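Local structure of MJ fibrillarin homologue (Methanocaldococcus jannaschii, 1FBN) at residues A[50-59]-A[87-95]; A[72-83]-A[95-105]. The protein probably methylates ribose 2'-hydroxyls of rRNA and tRNA with S-adenosyl-L-methionine as donor, at sites chosen by a guide RNA in box C/D particles. One frame throughout, in Å; residues are numbered along the deposited sequence.

Contact 1: residues A[50-59]-A[87-95]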
loop_
_atom_site.group_PDB
_atom_site.type_symbol
_atom_site.label_atom_id
_atom_site.label_comp_id
_atom_site.label_asym_id
_atom_site.label_seq_id
_atom_site.Cartn_x
_atom_site.Cartn_y
_atom_site.Cartn_z
ATOM N N ARG A 50 6.298 -10.588 -10.900
ATOM C CA ARG A 50 5.205 -11.164 -10.126
ATOM C C ARG A 50 3.890 -10.467 -10.424
ATOM O O ARG A 50 3.744 -9.272 -10.165
ATOM C CB ARG A 50 5.492 -11.065 -8.626
ATOM C CG ARG A 50 6.735 -11.792 -8.165
ATOM C CD ARG A 50 6.661 -12.054 -6.672
ATOM N NE ARG A 50 6.654 -10.815 -5.916
ATOM C CZ ARG A 50 5.820 -10.529 -4.919
ATOM N NH1 ARG A 50 4.893 -11.394 -4.525
ATOM N NH2 ARG A 50 5.923 -9.360 -4.311
ATOM N N ILE A 51 2.933 -11.216 -10.966
ATOM C CA ILE A 51 1.618 -10.669 -11.283
ATOM C C ILE A 51 0.962 -10.218 -9.980
ATOM O O ILE A 51 0.757 -11.012 -9.064
ATOM C CB ILE A 51 0.734 -11.711 -12.013
ATOM C CG1 ILE A 51 1.362 -12.079 -13.365
ATOM C CG2 ILE A 51 -0.683 -11.188 -12.196
ATOM C CD1 ILE A 51 1.612 -10.904 -14.298
ATOM N N TRP A 52 0.685 -8.920 -9.910
ATOM C CA TRP A 52 0.089 -8.267 -8.744
ATOM C C TRP A 52 -1.442 -8.330 -8.801
ATOM O O TRP A 52 -2.087 -7.477 -9.409
ATOM C CB TRP A 52 0.578 -6.816 -8.733
ATOM C CG TRP A 52 0.489 -6.083 -7.430
ATOM C CD1 TRP A 52 -0.083 -6.514 -6.263
ATOM C CD2 TRP A 52 0.979 -4.762 -7.174
ATOM N NE1 TRP A 52 0.018 -5.535 -5.299
ATOM C CE2 TRP A 52 0.666 -4.450 -5.833
ATOM C CE3 TRP A 52 1.654 -3.810 -7.955
ATOM C CZ2 TRP A 52 1.004 -3.222 -5.251
ATOM C CZ3 TRP A 52 1.990 -2.587 -7.374
ATOM C CH2 TRP A 52 1.664 -2.306 -6.034
ATOM N N ASN A 53 -2.010 -9.327 -8.131
ATOM C CA ASN A 53 -3.456 -9.558 -8.113
ATOM C C ASN A 53 -4.289 -8.499 -7.367
ATOM O O ASN A 53 -4.193 -8.371 -6.145
ATOM C CB ASN A 53 -3.728 -10.955 -7.530
ATOM C CG ASN A 53 -5.150 -11.449 -7.786
ATOM O OD1 ASN A 53 -6.053 -10.679 -8.116
ATOM N ND2 ASN A 53 -5.349 -12.751 -7.630
ATOM N N PRO A 54 -5.136 -7.745 -8.096
ATOM C CA PRO A 54 -5.995 -6.703 -7.517
ATOM C C PRO A 54 -7.072 -7.259 -6.585
ATOM O O PRO A 54 -7.627 -6.531 -5.767
ATOM C CB PRO A 54 -6.608 -6.041 -8.752
ATOM C CG PRO A 54 -6.636 -7.145 -9.757
ATOM C CD PRO A 54 -5.287 -7.780 -9.561
ATOM N N ASN A 55 -7.381 -8.544 -6.730
ATOM C CA ASN A 55 -8.375 -9.200 -5.883
ATOM C C ASN A 55 -7.763 -9.550 -4.526
ATOM O O ASN A 55 -8.478 -9.850 -3.571
ATOM C CB ASN A 55 -8.881 -10.483 -6.547
ATOM C CG ASN A 55 -9.640 -10.219 -7.826
ATOM O OD1 ASN A 55 -10.768 -9.730 -7.799
ATOM N ND2 ASN A 55 -9.026 -10.549 -8.958
ATOM N N LYS A 56 -6.434 -9.526 -4.458
ATOM C CA LYS A 56 -5.701 -9.850 -3.237
ATOM C C LYS A 56 -4.933 -8.665 -2.647
ATOM O O LYS A 56 -4.467 -8.732 -1.513
ATOM C CB LYS A 56 -4.748 -11.023 -3.496
ATOM C CG LYS A 56 -5.393 -12.397 -3.330
ATOM C CD LYS A 56 -6.635 -12.556 -4.198
ATOM C CE LYS A 56 -7.591 -13.617 -3.648
ATOM N NZ LYS A 56 -8.917 -13.613 -4.348
ATOM N N SER A 57 -4.830 -7.577 -3.407
ATOM C CA SER A 57 -4.112 -6.384 -2.967
ATOM C C SER A 57 -4.869 -5.104 -3.321
ATOM O O SER A 57 -5.084 -4.804 -4.496
ATOM C CB SER A 57 -2.716 -6.358 -3.597
ATOM O OG SER A 57 -2.018 -5.160 -3.283
ATOM N N LYS A 58 -5.247 -4.341 -2.298
ATOM C CA LYS A 58 -5.980 -3.093 -2.496
ATOM C C LYS A 58 -5.180 -2.049 -3.287
ATOM O O LYS A 58 -5.760 -1.220 -3.996
ATOM C CB LYS A 58 -6.424 -2.506 -1.152
ATOM C CG LYS A 58 -7.400 -3.380 -0.379
ATOM C CD LYS A 58 -7.881 -2.684 0.888
ATOM C CE LYS A 58 -8.635 -3.643 1.790
ATOM N NZ LYS A 58 -7.743 -4.746 2.263
ATOM N N LEU A 59 -3.854 -2.080 -3.149
ATOM C CA LEU A 59 -2.993 -1.146 -3.870
ATOM C C LEU A 59 -3.009 -1.498 -5.363
ATOM O O LEU A 59 -3.093 -0.608 -6.215
ATOM C CB LEU A 59 -1.570 -1.178 -3.302
ATOM C CG LEU A 59 -0.564 -0.195 -3.899
ATOM C CD1 LEU A 59 -1.146 1.214 -3.928
ATOM C CD2 LEU A 59 0.726 -0.230 -3.095
ATOM N N THR A 87 1.026 -10.111 1.253
ATOM C CA THR A 87 0.690 -9.778 -0.140
ATOM C C THR A 87 1.157 -8.402 -0.609
ATOM O O THR A 87 2.102 -8.307 -1.385
ATOM C CB THR A 87 -0.827 -9.923 -0.414
ATOM O OG1 THR A 87 -1.247 -11.254 -0.092
ATOM C CG2 THR A 87 -1.138 -9.655 -1.876
ATOM N N THR A 88 0.501 -7.340 -0.146
ATOM C CA THR A 88 0.888 -5.993 -0.558
ATOM C C THR A 88 2.319 -5.643 -0.135
ATOM O O THR A 88 3.081 -5.098 -0.934
ATOM C CB THR A 88 -0.122 -4.928 -0.079
ATOM O OG1 THR A 88 -1.419 -5.247 -0.600
ATOM C CG2 THR A 88 0.274 -3.539 -0.571
ATOM N N PRO A 89 2.712 -5.967 1.119
ATOM C CA PRO A 89 4.079 -5.654 1.555
ATOM C C PRO A 89 5.159 -6.256 0.652
ATOM O O PRO A 89 6.190 -5.637 0.430
ATOM C CB PRO A 89 4.124 -6.250 2.958
ATOM C CG PRO A 89 2.742 -5.997 3.451
ATOM C CD PRO A 89 1.906 -6.434 2.264
ATOM N N SER A 90 4.924 -7.447 0.109
ATOM C CA SER A 90 5.925 -8.062 -0.762
ATOM C C SER A 90 6.126 -7.267 -2.055
ATOM O O SER A 90 7.259 -7.081 -2.506
ATOM C CB SER A 90 5.573 -9.521 -1.066
ATOM O OG SER A 90 4.373 -9.634 -1.807
ATOM N N HIS A 91 5.030 -6.775 -2.628
ATOM C CA HIS A 91 5.096 -5.994 -3.861
ATOM C C HIS A 91 5.675 -4.608 -3.628
ATOM O O HIS A 91 6.395 -4.083 -4.477
ATOM C CB HIS A 91 3.720 -5.899 -4.524
ATOM C CG HIS A 91 3.312 -7.144 -5.250
ATOM N ND1 HIS A 91 2.421 -8.057 -4.728
ATOM C CD2 HIS A 91 3.672 -7.624 -6.463
ATOM C CE1 HIS A 91 2.249 -9.044 -5.591
ATOM N NE2 HIS A 91 2.996 -8.804 -6.652
ATOM N N VAL A 92 5.353 -4.010 -2.483
ATOM C CA VAL A 92 5.873 -2.687 -2.146
ATOM C C VAL A 92 7.393 -2.787 -1.976
ATOM O O VAL A 92 8.124 -1.877 -2.366
ATOM C CB VAL A 92 5.223 -2.124 -0.856
ATOM C CG1 VAL A 92 5.939 -0.859 -0.406
ATOM C CG2 VAL A 92 3.745 -1.823 -1.099
ATOM N N ALA A 93 7.854 -3.915 -1.430
ATOM C CA ALA A 93 9.281 -4.167 -1.219
ATOM C C ALA A 93 10.000 -4.325 -2.560
ATOM O O ALA A 93 11.169 -3.958 -2.696
ATOM C CB ALA A 93 9.472 -5.407 -0.368
ATOM N N ASP A 94 9.300 -4.889 -3.541
ATOM C CA ASP A 94 9.853 -5.061 -4.882
ATOM C C ASP A 94 10.070 -3.690 -5.511
ATOM O O ASP A 94 11.105 -3.439 -6.122
ATOM C CB ASP A 94 8.890 -5.852 -5.770
ATOM C CG ASP A 94 8.903 -7.337 -5.485
ATOM O OD1 ASP A 94 9.792 -7.817 -4.750
ATOM O OD2 ASP A 94 8.019 -8.037 -6.016
ATOM N N ILE A 95 9.074 -2.817 -5.368
ATOM C CA ILE A 95 9.125 -1.462 -5.916
ATOM C C ILE A 95 10.252 -0.662 -5.268
ATOM O O ILE A 95 11.136 -0.152 -5.953
ATOM C CB ILE A 95 7.781 -0.718 -5.691
ATOM C CG1 ILE A 95 6.638 -1.495 -6.347
ATOM C CG2 ILE A 95 7.852 0.699 -6.258
ATOM C CD1 ILE A 95 5.267 -1.102 -5.848
#
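Chi1 of W52 (-160°) swings the indole opposite its own backbone N, and chi1 of H91 (-77°) sets the imidazole beside its own, so that the five-membered ring of W52 stacks face to face on the imidazole, centroids 3.7 Å apart and planes at 12°. The other face of the imidazole carries R50: a bend at chi3 lays the guanidinium flat on it. R50 NE and NH2 both grip OD2 of D94 side-on, at 3.1 and 3.0 Å; the NE bond uses the syn lone pair, while NH2 comes from above the carboxylate plane. End-on, NH1 and NH2 share OG of S90, NH2 at 3.0 Å. D94 OD2 also bonds T27, and R121 and E39 extend the charge network through D94 and R50. With an alanine in place of R50, D94 would probably keep R121 but lose its two-nitrogen partner, S90 OG would lose two donors, and one face of H91 would lose its cover. S57 OG meets T88 OG1 at 2.8 Å, and L59 CD2 packs on V92 CG2. Buried charge is thus paired within the protein, fastening the strand 47-51 end to helix 87-95, whose T87 and T88 are predicted to bind S-adenosyl-L-methionine.

Contact 2: residues A[72-83]-A[95-105]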
loop_
_atom_site.group_PDB
_atom_site.type_symbol
_atom_site.label_atom_id
_atom_site.label_comp_id
_atom_site.label_asym_id
_atom_site.label_seq_id
_atom_site.Cartn_x
_atom_site.Cartn_y
_atom_site.Cartn_z
ATOM N N ILE A 72 5.262 5.951 -4.103
ATOM C CA ILE A 72 6.257 4.958 -3.714
ATOM C C ILE A 72 7.263 4.755 -4.842
ATOM O O ILE A 72 6.912 4.280 -5.919
ATOM C CB ILE A 72 5.595 3.610 -3.333
ATOM C CG1 ILE A 72 4.679 3.810 -2.121
ATOM C CG2 ILE A 72 6.665 2.550 -3.040
ATOM C CD1 ILE A 72 3.883 2.584 -1.721
ATOM N N LYS A 73 8.511 5.137 -4.582
ATOM C CA LYS A 73 9.596 5.018 -5.554
ATOM C C LYS A 73 10.606 3.951 -5.112
ATOM O O LYS A 73 10.442 3.332 -4.059
ATOM C CB LYS A 73 10.304 6.369 -5.703
ATOM C CG LYS A 73 9.391 7.547 -6.013
ATOM C CD LYS A 73 8.806 7.470 -7.411
ATOM C CE LYS A 73 8.037 8.740 -7.757
ATOM N NZ LYS A 73 7.605 8.760 -9.183
ATOM N N ARG A 74 11.664 3.766 -5.902
ATOM C CA ARG A 74 12.700 2.773 -5.605
ATOM C C ARG A 74 13.434 3.011 -4.298
ATOM O O ARG A 74 13.740 2.063 -3.576
ATOM C CB ARG A 74 13.732 2.690 -6.734
ATOM C CG ARG A 74 13.226 2.054 -8.010
ATOM C CD ARG A 74 14.270 2.140 -9.112
ATOM N NE ARG A 74 14.921 0.860 -9.386
ATOM C CZ ARG A 74 16.152 0.544 -8.998
ATOM N NH1 ARG A 74 16.876 1.414 -8.307
ATOM N NH2 ARG A 74 16.670 -0.636 -9.313
ATOM N N ASP A 75 13.724 4.273 -3.997
ATOM C CA ASP A 75 14.451 4.622 -2.779
ATOM C C ASP A 75 13.567 5.150 -1.645
ATOM O O ASP A 75 14.066 5.732 -0.680
ATOM C CB ASP A 75 15.547 5.644 -3.110
ATOM C CG ASP A 75 14.986 6.963 -3.624
ATOM O OD1 ASP A 75 13.817 7.003 -4.074
ATOM O OD2 ASP A 75 15.722 7.971 -3.572
ATOM N N SER A 76 12.259 4.948 -1.761
ATOM C CA SER A 76 11.325 5.421 -0.743
ATOM C C SER A 76 11.395 4.631 0.560
ATOM O O SER A 76 11.680 3.433 0.568
ATOM C CB SER A 76 9.880 5.362 -1.259
ATOM O OG SER A 76 9.659 6.241 -2.342
ATOM N N LYS A 77 11.171 5.329 1.664
ATOM C CA LYS A 77 11.128 4.699 2.968
ATOM C C LYS A 77 9.652 4.831 3.298
ATOM O O LYS A 77 9.095 5.928 3.273
ATOM C CB LYS A 77 12.012 5.448 3.967
ATOM C CG LYS A 77 13.487 5.398 3.587
ATOM C CD LYS A 77 14.356 6.306 4.442
ATOM C CE LYS A 77 14.594 5.730 5.826
ATOM N NZ LYS A 77 15.564 6.563 6.597
ATOM N N ILE A 78 8.986 3.699 3.470
ATOM C CA ILE A 78 7.565 3.731 3.758
ATOM C C ILE A 78 7.145 3.034 5.045
ATOM O O ILE A 78 7.739 2.027 5.458
ATOM C CB ILE A 78 6.694 3.239 2.533
ATOM C CG1 ILE A 78 5.752 2.106 2.944
ATOM C CG2 ILE A 78 7.564 2.849 1.328
ATOM C CD1 ILE A 78 4.763 1.719 1.876
ATOM N N LEU A 79 6.144 3.628 5.694
ATOM C CA LEU A 79 5.576 3.100 6.925
ATOM C C LEU A 79 4.284 2.382 6.532
ATOM O O LEU A 79 3.338 3.005 6.045
ATOM C CB LEU A 79 5.280 4.237 7.904
ATOM C CG LEU A 79 4.733 3.845 9.281
ATOM C CD1 LEU A 79 5.726 2.953 10.032
ATOM C CD2 LEU A 79 4.437 5.104 10.070
ATOM N N TYR A 80 4.280 1.062 6.696
ATOM C CA TYR A 80 3.132 0.231 6.349
ATOM C C TYR A 80 2.310 -0.088 7.597
ATOM O O TYR A 80 2.802 -0.716 8.538
ATOM C CB TYR A 80 3.614 -1.065 5.672
ATOM C CG TYR A 80 2.522 -1.872 5.006
ATOM C CD1 TYR A 80 1.608 -2.609 5.764
ATOM C CD2 TYR A 80 2.385 -1.880 3.616
ATOM C CE1 TYR A 80 0.577 -3.331 5.156
ATOM C CE2 TYR A 80 1.357 -2.603 2.994
ATOM C CZ TYR A 80 0.458 -3.322 3.772
ATOM O OH TYR A 80 -0.568 -4.018 3.175
ATOM N N LEU A 81 1.048 0.331 7.582
ATOM C CA LEU A 81 0.142 0.109 8.704
ATOM C C LEU A 81 -1.043 -0.754 8.273
ATOM O O LEU A 81 -1.663 -0.499 7.242
ATOM C CB LEU A 81 -0.365 1.456 9.236
ATOM C CG LEU A 81 0.679 2.549 9.505
ATOM C CD1 LEU A 81 0.003 3.885 9.756
ATOM C CD2 LEU A 81 1.559 2.165 10.675
ATOM N N GLY A 82 -1.344 -1.788 9.054
ATOM C CA GLY A 82 -2.465 -2.648 8.722
ATOM C C GLY A 82 -2.135 -4.124 8.638
ATOM O O GLY A 82 -1.036 -4.499 8.221
ATOM N N ALA A 83 -3.102 -4.955 9.023
ATOM C CA ALA A 83 -2.957 -6.410 9.004
ATOM C C ALA A 83 -2.661 -6.928 7.602
ATOM O O ALA A 83 -3.281 -6.511 6.623
ATOM C CB ALA A 83 -4.221 -7.076 9.545
ATOM N N ILE A 95 9.074 -2.817 -5.368
ATOM C CA ILE A 95 9.125 -1.462 -5.916
ATOM C C ILE A 95 10.252 -0.662 -5.268
ATOM O O ILE A 95 11.136 -0.152 -5.953
ATOM C CB ILE A 95 7.781 -0.718 -5.691
ATOM C CG1 ILE A 95 6.638 -1.495 -6.347
ATOM C CG2 ILE A 95 7.852 0.699 -6.258
ATOM C CD1 ILE A 95 5.267 -1.102 -5.848
ATOM N N ALA A 96 10.207 -0.557 -3.945
ATOM C CA ALA A 96 11.215 0.176 -3.191
ATOM C C ALA A 96 12.419 -0.718 -2.854
ATOM O O ALA A 96 12.779 -0.892 -1.685
ATOM C CB ALA A 96 10.597 0.747 -1.934
ATOM N N ASP A 97 13.047 -1.264 -3.893
ATOM C CA ASP A 97 14.197 -2.148 -3.730
ATOM C C ASP A 97 15.436 -1.443 -3.181
ATOM O O ASP A 97 16.335 -2.091 -2.646
ATOM C CB ASP A 97 14.512 -2.874 -5.045
ATOM C CG ASP A 97 14.888 -1.926 -6.181
ATOM O OD1 ASP A 97 14.194 -0.907 -6.384
ATOM O OD2 ASP A 97 15.876 -2.219 -6.887
ATOM N N LYS A 98 15.472 -0.119 -3.316
ATOM C CA LYS A 98 16.579 0.694 -2.808
ATOM C C LYS A 98 16.112 1.445 -1.551
ATOM O O LYS A 98 16.792 2.354 -1.067
ATOM C CB LYS A 98 17.028 1.709 -3.864
ATOM C CG LYS A 98 17.444 1.133 -5.211
ATOM C CD LYS A 98 18.800 0.449 -5.164
ATOM C CE LYS A 98 18.694 -0.997 -4.703
ATOM N NZ LYS A 98 20.030 -1.649 -4.585
ATOM N N GLY A 99 14.938 1.069 -1.046
ATOM C CA GLY A 99 14.382 1.705 0.135
ATOM C C GLY A 99 14.107 0.773 1.303
ATOM O O GLY A 99 14.723 -0.290 1.427
ATOM N N ILE A 100 13.176 1.178 2.166
ATOM C CA ILE A 100 12.811 0.406 3.354
ATOM C C ILE A 100 11.312 0.450 3.613
ATOM O O ILE A 100 10.653 1.450 3.342
ATOM C CB ILE A 100 13.530 0.951 4.626
ATOM C CG1 ILE A 100 15.037 0.758 4.503
ATOM C CG2 ILE A 100 13.055 0.218 5.873
ATOM C CD1 ILE A 100 15.808 1.314 5.664
ATOM N N VAL A 101 10.785 -0.651 4.138
ATOM C CA VAL A 101 9.373 -0.750 4.472
ATOM C C VAL A 101 9.221 -1.201 5.924
ATOM O O VAL A 101 9.594 -2.322 6.274
ATOM C CB VAL A 101 8.638 -1.759 3.573
ATOM C CG1 VAL A 101 7.150 -1.722 3.868
ATOM C CG2 VAL A 101 8.901 -1.452 2.113
ATOM N N TYR A 102 8.728 -0.301 6.770
ATOM C CA TYR A 102 8.497 -0.618 8.175
ATOM C C TYR A 102 7.081 -1.165 8.270
ATOM O O TYR A 102 6.116 -0.455 7.976
ATOM C CB TYR A 102 8.605 0.638 9.041
ATOM C CG TYR A 102 9.947 1.327 8.974
ATOM C CD1 TYR A 102 11.044 0.829 9.678
ATOM C CD2 TYR A 102 10.116 2.483 8.214
ATOM C CE1 TYR A 102 12.276 1.467 9.628
ATOM C CE2 TYR A 102 11.339 3.127 8.156
ATOM C CZ TYR A 102 12.417 2.616 8.864
ATOM O OH TYR A 102 13.638 3.250 8.793
ATOM N N ALA A 103 6.960 -2.429 8.658
ATOM C CA ALA A 103 5.657 -3.071 8.774
ATOM C C ALA A 103 5.198 -3.162 10.226
ATOM O O ALA A 103 5.745 -3.941 11.010
ATOM C CB ALA A 103 5.705 -4.456 8.142
ATOM N N ILE A 104 4.183 -2.374 10.572
ATOM C CA ILE A 104 3.641 -2.353 11.930
ATOM C C ILE A 104 2.487 -3.346 12.078
ATOM O O ILE A 104 1.488 -3.254 11.360
ATOM C CB ILE A 104 3.115 -0.937 12.315
ATOM C CG1 ILE A 104 4.141 0.144 11.948
ATOM C CG2 ILE A 104 2.763 -0.880 13.801
ATOM C CD1 ILE A 104 5.488 0.004 12.616
ATOM N N GLU A 105 2.635 -4.296 13.001
ATOM C CA GLU A 105 1.597 -5.296 13.269
ATOM C C GLU A 105 1.417 -5.469 14.776
ATOM O O GLU A 105 2.398 -5.542 15.518
ATOM C CB GLU A 105 1.943 -6.651 12.634
ATOM C CG GLU A 105 2.101 -6.648 11.115
ATOM C CD GLU A 105 0.864 -6.169 10.369
ATOM O OE1 GLU A 105 -0.243 -6.156 10.947
ATOM O OE2 GLU A 105 1.002 -5.794 9.186
#
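One face of the R74 guanidinium lies under the carboxylate of D97: OD1 stands 3.5 Å above its centre and the two planes are 83° apart. D97 OD2 comes within 3.0 Å of R74 NH2, a salt bridge of charges alone because no N-H points at the oxygen. CG of K98 approaches R74 NH1 obliquely. The Y102 ring has CG2 of I100 over one face, and I78 O comes to it obliquely. At the edge of the Y80 ring, in its plane, lies G82 O. Otherwise the CB methylene of Y102 meets the L79 CD1 methyl, and the K77 CE methylene lies beside Y102 OH. L79 turns its CG away from the backbone N (chi1 -177°), which carries CD1 to I104 CG1 at 3.8 Å, where L81 CD2 also arrives, at 3.5 Å. On the other side of the sheet I78 CG1 and Y80 CB pack on CG1 of V101.

Parallel strands 77-81 and 100-105 are joined by bonds from I100 N to S76 O, I78 N to I100 O, Y102 N to I78 O, Y80 N to Y102 O (2.7 Å) and I104 N to Y80 O. Before the strands, K98 N bonds R74 O at 2.8 Å, holding two type I turns together; a side chain at G99 would run into S76 O. At the C-terminal end of strand 100-105, E105 OE2 lies 2.6 Å from G82 O; E105 is predicted to bind S-adenosyl-L-methionine.

This is the first beta-alpha-beta unit of the Rossmann-like methyltransferase sheet. Helix 87-95 covers the side bearing I78, Y80 and V101, with helix 108-117 against A103 and E105; strand 144-149 continues the sheet beyond 77-81, and strand 124-128 beyond 100-105.

In the fold
Both contacts are largely buried and use helix 87-95 or its end, with I95 common to them. Contact 2 pairs the strands that the helix connects, whereas contact 1 lies against another side of that helix and ties it to the antiparallel sheet and the start of helix 58-64. The helix thus sits between them: V92 packs on I78 and V101, while T88 packs on the Y80 hydroxyl and P89 on its ring. Chemistry follows place. Contact 1 relies on stacked flat groups and paired charges between side chains; contact 2 relies on backbone bonds and aliphatic packing, with its charged pair at the more exposed turns. Predicted cofactor-binding residues occur in each, T87 and T88 in contact 1 and E105 in contact 2.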